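Local coordinates for sensor protein (Haloarcula marismortui ATCC 43049, PDB 3BWL) that probably acts as a histidine kinase that passes phosphate from ATP to a protein histidine, here as its PAS sensor domain with a bound indole aldehyde, at residues 90-93 against 99-102; 79-84 against 116-121. All coordinates share one frame; numbering follows the deposited sequence.

Contact 1: residues 90-93 against 99-102. With I3A (1H-indole-3-carbaldehyde), chain F.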
# COMPACT_ATOMS: atom_id res chain seq x y z
N GLU A 90 -15.92 -2.56 -8.46
CA GLU A 90 -15.39 -3.73 -9.13
C GLU A 90 -14.81 -3.38 -10.49
O GLU A 90 -15.35 -2.54 -11.22
CB GLU A 90 -16.50 -4.80 -9.24
CG GLU A 90 -16.15 -6.00 -10.10
CD GLU A 90 -17.33 -6.99 -10.29
OE1 GLU A 90 -18.50 -6.67 -9.97
OE2 GLU A 90 -17.06 -8.11 -10.80
N GLY A 91 -13.71 -4.06 -10.84
CA GLY A 91 -13.14 -3.97 -12.18
C GLY A 91 -12.75 -5.36 -12.63
O GLY A 91 -12.90 -6.32 -11.86
N LEU A 92 -12.25 -5.45 -13.85
CA LEU A 92 -11.87 -6.75 -14.41
C LEU A 92 -10.63 -6.56 -15.30
O LEU A 92 -10.75 -6.15 -16.46
CB LEU A 92 -13.04 -7.40 -15.20
CG LEU A 92 -12.71 -8.74 -15.84
CD1 LEU A 92 -12.72 -9.87 -14.78
CD2 LEU A 92 -13.80 -9.03 -16.93
N TYR A 93 -9.45 -6.82 -14.74
CA TYR A 93 -8.22 -6.63 -15.49
C TYR A 93 -8.01 -7.74 -16.51
O TYR A 93 -8.35 -8.88 -16.26
CB TYR A 93 -7.01 -6.59 -14.56
CG TYR A 93 -6.92 -5.34 -13.70
CD1 TYR A 93 -7.03 -4.07 -14.29
CD2 TYR A 93 -6.68 -5.41 -12.33
CE1 TYR A 93 -6.93 -2.92 -13.51
CE2 TYR A 93 -6.57 -4.27 -11.52
CZ TYR A 93 -6.72 -3.03 -12.13
OH TYR A 93 -6.63 -1.90 -11.36
N SER A 99 -5.96 -13.83 -20.05
CA SER A 99 -6.77 -14.25 -18.90
C SER A 99 -7.30 -13.00 -18.18
O SER A 99 -6.82 -11.87 -18.41
CB SER A 99 -5.94 -15.13 -17.95
OG SER A 99 -4.86 -14.39 -17.38
N THR A 100 -8.29 -13.19 -17.31
CA THR A 100 -8.84 -12.01 -16.64
C THR A 100 -8.77 -12.17 -15.13
O THR A 100 -8.75 -13.28 -14.61
CB THR A 100 -10.27 -11.69 -17.08
OG1 THR A 100 -11.14 -12.79 -16.74
CG2 THR A 100 -10.30 -11.45 -18.62
N MSE A 101 -8.81 -11.03 -14.45
CA MSE A 101 -8.69 -11.00 -13.02
C MSE A 101 -9.77 -10.08 -12.46
O MSE A 101 -9.70 -8.91 -12.69
CB MSE A 101 -7.32 -10.43 -12.64
CG MSE A 101 -7.14 -10.41 -11.14
SE MSE A 101 -5.51 -9.38 -10.73
CE MSE A 101 -4.46 -10.16 -11.95
N SER A 102 -10.75 -10.62 -11.74
CA SER A 102 -11.73 -9.76 -11.07
C SER A 102 -11.09 -9.09 -9.88
O SER A 102 -10.40 -9.73 -9.10
CB SER A 102 -12.96 -10.56 -10.62
OG SER A 102 -13.77 -10.85 -11.73
O I3A F . -6.87 2.74 -11.05
C3' I3A F . -7.24 1.61 -11.35
C3 I3A F . -8.59 1.39 -11.97
C2 I3A F . -8.99 0.09 -12.39
N I3A F . -10.24 0.32 -12.91
C8 I3A F . -10.60 1.63 -12.85
C9 I3A F . -9.56 2.37 -12.27
C4 I3A F . -9.69 3.76 -12.07
C5 I3A F . -10.87 4.41 -12.51
C6 I3A F . -11.90 3.68 -13.13
C7 I3A F . -11.76 2.29 -13.28
O HOH W 1 -14.83 -8.41 -11.99
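The Tyr-93 ring has the selenium of Met-101, a selenomethionine, at its edge near the ring plane, while C2 of the bound 1H-indole-3-carbaldehyde approaches obliquely. The phenol end meets the ligand most closely, with OH 3.3 Å from I3A C2. Tyr-93 lies on the same sheet face as Met-101, its CB 4.3 Å from Met-101 CB; from there a chi1 of -71°, with CG anti to the carbonyl carbon, leaves the selenium at the ring edge and the phenol end by the ligand. The same OH is hydrogen-bonded to Ser-122 OG. A phenylalanine in place of Tyr-93 would probably leave Ser-122 OG without this hydrogen-bond mate and remove the hydroxyl's close approach to the ligand.

Behind the ring, Tyr-93 and Met-101 form an antiparallel hydrogen-bonded pair. Tyr-93 N gives to Met-101 O at 2.9 Å, and Met-101 N gives to Tyr-93 O at 2.8 Å. Thr-100 CA adds a CA-H...O contact to Tyr-93 O, 3.2 Å away. Leu-92 pairs with Ser-102 without hydrogen bonds and turns to the other face, where its CD1 rests 3.8 Å from Thr-100 CB. A water donates to Gly-91 O at 2.8 Å; its bond to Ser-102 OG belongs to one of two modelled serine conformers and is therefore doubtful.

Chemically the hairpin is two-sided: one face of strand 90-93 presents an aromatic ring and a polar hydroxyl to the PAS ligand pocket, whereas the other carries Leu-92 beside threonine, serine and water.

Contact 2: residues 79-84 against 116-121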
# COMPACT_ATOMS: atom_id res chain seq x y z
N SER A 79 -14.03 12.06 -12.57
CA SER A 79 -14.53 13.45 -12.43
C SER A 79 -15.49 13.61 -11.24
O SER A 79 -15.64 14.72 -10.73
CB SER A 79 -15.17 13.94 -13.74
OG SER A 79 -16.31 13.17 -14.04
N GLY A 80 -16.12 12.52 -10.80
CA GLY A 80 -17.06 12.58 -9.68
C GLY A 80 -16.39 12.66 -8.30
O GLY A 80 -17.03 13.01 -7.33
N PHE A 81 -15.10 12.34 -8.21
CA PHE A 81 -14.34 12.38 -6.92
C PHE A 81 -14.03 13.78 -6.42
O PHE A 81 -13.51 14.62 -7.17
CB PHE A 81 -13.02 11.62 -7.08
CG PHE A 81 -13.13 10.16 -6.87
CD1 PHE A 81 -13.76 9.35 -7.82
CD2 PHE A 81 -12.58 9.55 -5.71
CE1 PHE A 81 -13.86 7.97 -7.64
CE2 PHE A 81 -12.69 8.14 -5.54
CZ PHE A 81 -13.32 7.38 -6.49
N SER A 82 -14.36 14.03 -5.16
CA SER A 82 -13.82 15.17 -4.45
C SER A 82 -12.41 14.84 -3.96
O SER A 82 -12.07 13.69 -3.80
CB SER A 82 -14.72 15.45 -3.26
OG SER A 82 -15.96 15.93 -3.73
N VAL A 83 -11.58 15.86 -3.75
CA VAL A 83 -10.26 15.62 -3.15
C VAL A 83 -10.44 14.90 -1.82
O VAL A 83 -11.29 15.28 -1.00
CB VAL A 83 -9.43 16.95 -2.95
CG1 VAL A 83 -8.11 16.66 -2.25
CG2 VAL A 83 -9.18 17.63 -4.27
N ASP A 84 -9.63 13.86 -1.62
CA ASP A 84 -9.60 12.98 -0.42
C ASP A 84 -10.75 11.96 -0.31
O ASP A 84 -10.78 11.17 0.65
CB ASP A 84 -9.39 13.78 0.89
CG ASP A 84 -7.95 14.29 1.04
OD1 ASP A 84 -7.06 13.84 0.28
OD2 ASP A 84 -7.69 15.16 1.92
N ASP A 116 -2.70 16.74 -8.87
CA ASP A 116 -4.02 16.14 -8.72
C ASP A 116 -3.86 14.69 -9.17
O ASP A 116 -3.66 14.43 -10.36
CB ASP A 116 -5.06 16.91 -9.57
CG ASP A 116 -6.48 16.32 -9.47
OD1 ASP A 116 -6.89 15.74 -8.42
OD2 ASP A 116 -7.22 16.45 -10.47
N ARG A 117 -3.93 13.75 -8.24
CA ARG A 117 -3.69 12.33 -8.60
C ARG A 117 -4.73 11.40 -8.01
O ARG A 117 -5.44 11.78 -7.08
CB ARG A 117 -2.29 11.87 -8.13
CG ARG A 117 -1.13 12.56 -8.88
CD ARG A 117 -1.10 12.11 -10.34
NE ARG A 117 0.00 12.69 -11.10
CZ ARG A 117 -0.11 13.78 -11.86
NH1 ARG A 117 -1.26 14.44 -11.94
NH2 ARG A 117 0.95 14.22 -12.53
N PHE A 118 -4.80 10.19 -8.55
CA PHE A 118 -5.62 9.14 -7.97
C PHE A 118 -4.70 7.95 -7.62
O PHE A 118 -3.83 7.58 -8.40
CB PHE A 118 -6.67 8.63 -8.97
CG PHE A 118 -7.74 9.63 -9.26
CD1 PHE A 118 -8.97 9.53 -8.62
CD2 PHE A 118 -7.52 10.69 -10.15
CE1 PHE A 118 -9.98 10.47 -8.85
CE2 PHE A 118 -8.55 11.67 -10.40
CZ PHE A 118 -9.76 11.53 -9.75
N LEU A 119 -4.94 7.36 -6.46
CA LEU A 119 -4.19 6.20 -5.99
C LEU A 119 -5.19 5.07 -5.90
O LEU A 119 -6.22 5.18 -5.21
CB LEU A 119 -3.61 6.51 -4.62
CG LEU A 119 -2.82 5.44 -3.87
CD1 LEU A 119 -1.68 4.81 -4.70
CD2 LEU A 119 -2.32 6.04 -2.51
N ALA A 120 -4.88 3.98 -6.60
CA ALA A 120 -5.77 2.82 -6.72
C ALA A 120 -5.10 1.58 -6.17
O ALA A 120 -4.02 1.22 -6.58
CB ALA A 120 -6.19 2.59 -8.16
N ILE A 121 -5.73 0.98 -5.18
CA ILE A 121 -5.28 -0.30 -4.64
C ILE A 121 -6.28 -1.37 -5.12
O ILE A 121 -7.47 -1.36 -4.75
CB ILE A 121 -5.18 -0.26 -3.07
CG1 ILE A 121 -4.49 1.02 -2.55
CG2 ILE A 121 -4.54 -1.53 -2.55
CD1 ILE A 121 -3.09 1.30 -3.08
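Phe-118 and Phe-81 are the two residues that touch here, and the strand leads from Asp-116 to the first of them. Asp-116 turns its carboxylate back to the neighbouring strand, where OD2 makes a salt bridge to Arg-109; the same arginine also donates to Phe-81 O, so one guanidinium serves both the strand and the loop. At Arg-117 the side chain doubles back on its own strand. Its NH1 gives a hydrogen bond of 2.9 Å to Asp-116 O, arriving well above the carbonyl plane although the oxygen lies close to the guanidinium plane.

Phe-118 comes next and makes the contact. A chi1 of -69° places CG anti to the carbonyl carbon, and the ring then reaches across to the loop. The edge of the Phe-118 ring is directed at the face of Phe-81 in a T-shaped stack, with ring planes at 83° and centroids 5.6 Å apart. The approach is off centre. CE1 is 3.7 Å from Phe-81 CG, which lies in the plane of the Phe-118 ring, and equally close to CB, but 4.1 Å from CD1, so the edge comes in near the root of the Phe-81 ring. A cation-pi interaction with Arg-87 further engages that ring.

Leu-119 and Ile-121 do not meet the loop; both pack against the second subunit, where Arg-123 of that subunit donates to Ile-121 O. Ala-120, between them, touches the bound indole aldehyde and belongs to its pocket.

The two segments thus meet through a single buried aromatic pair, with no hydrogen bond directly between them. The loop after helix 71-79 is joined to the PAS sheet by ring packing, supplemented by the hydrogen bond from Arg-109 to Phe-81 O and the cation-pi contact of Arg-87.

Overall arrangement
After the N-terminal helix 2-25, the chain lays down strands 29-33 and 39-42 and continues through helix 71-79 into residues 79-84, the first half of contact 2. Strand 86-94 follows and carries 90-93; a short loop returns the chain to 99-102, closing the hairpin of contact 1. Only after strand 100-112 does 116-121 arrive and close the longer loop of contact 2, so contact 1 is nested inside it. The contacts do not touch, their centres being 21 Å apart. Contact 1 ties strand 86-94, outermost of the sheet within this chain, to its neighbour, while contact 2 fastens the post-helix loop to strand 115-124 of the same antiparallel PAS sheet.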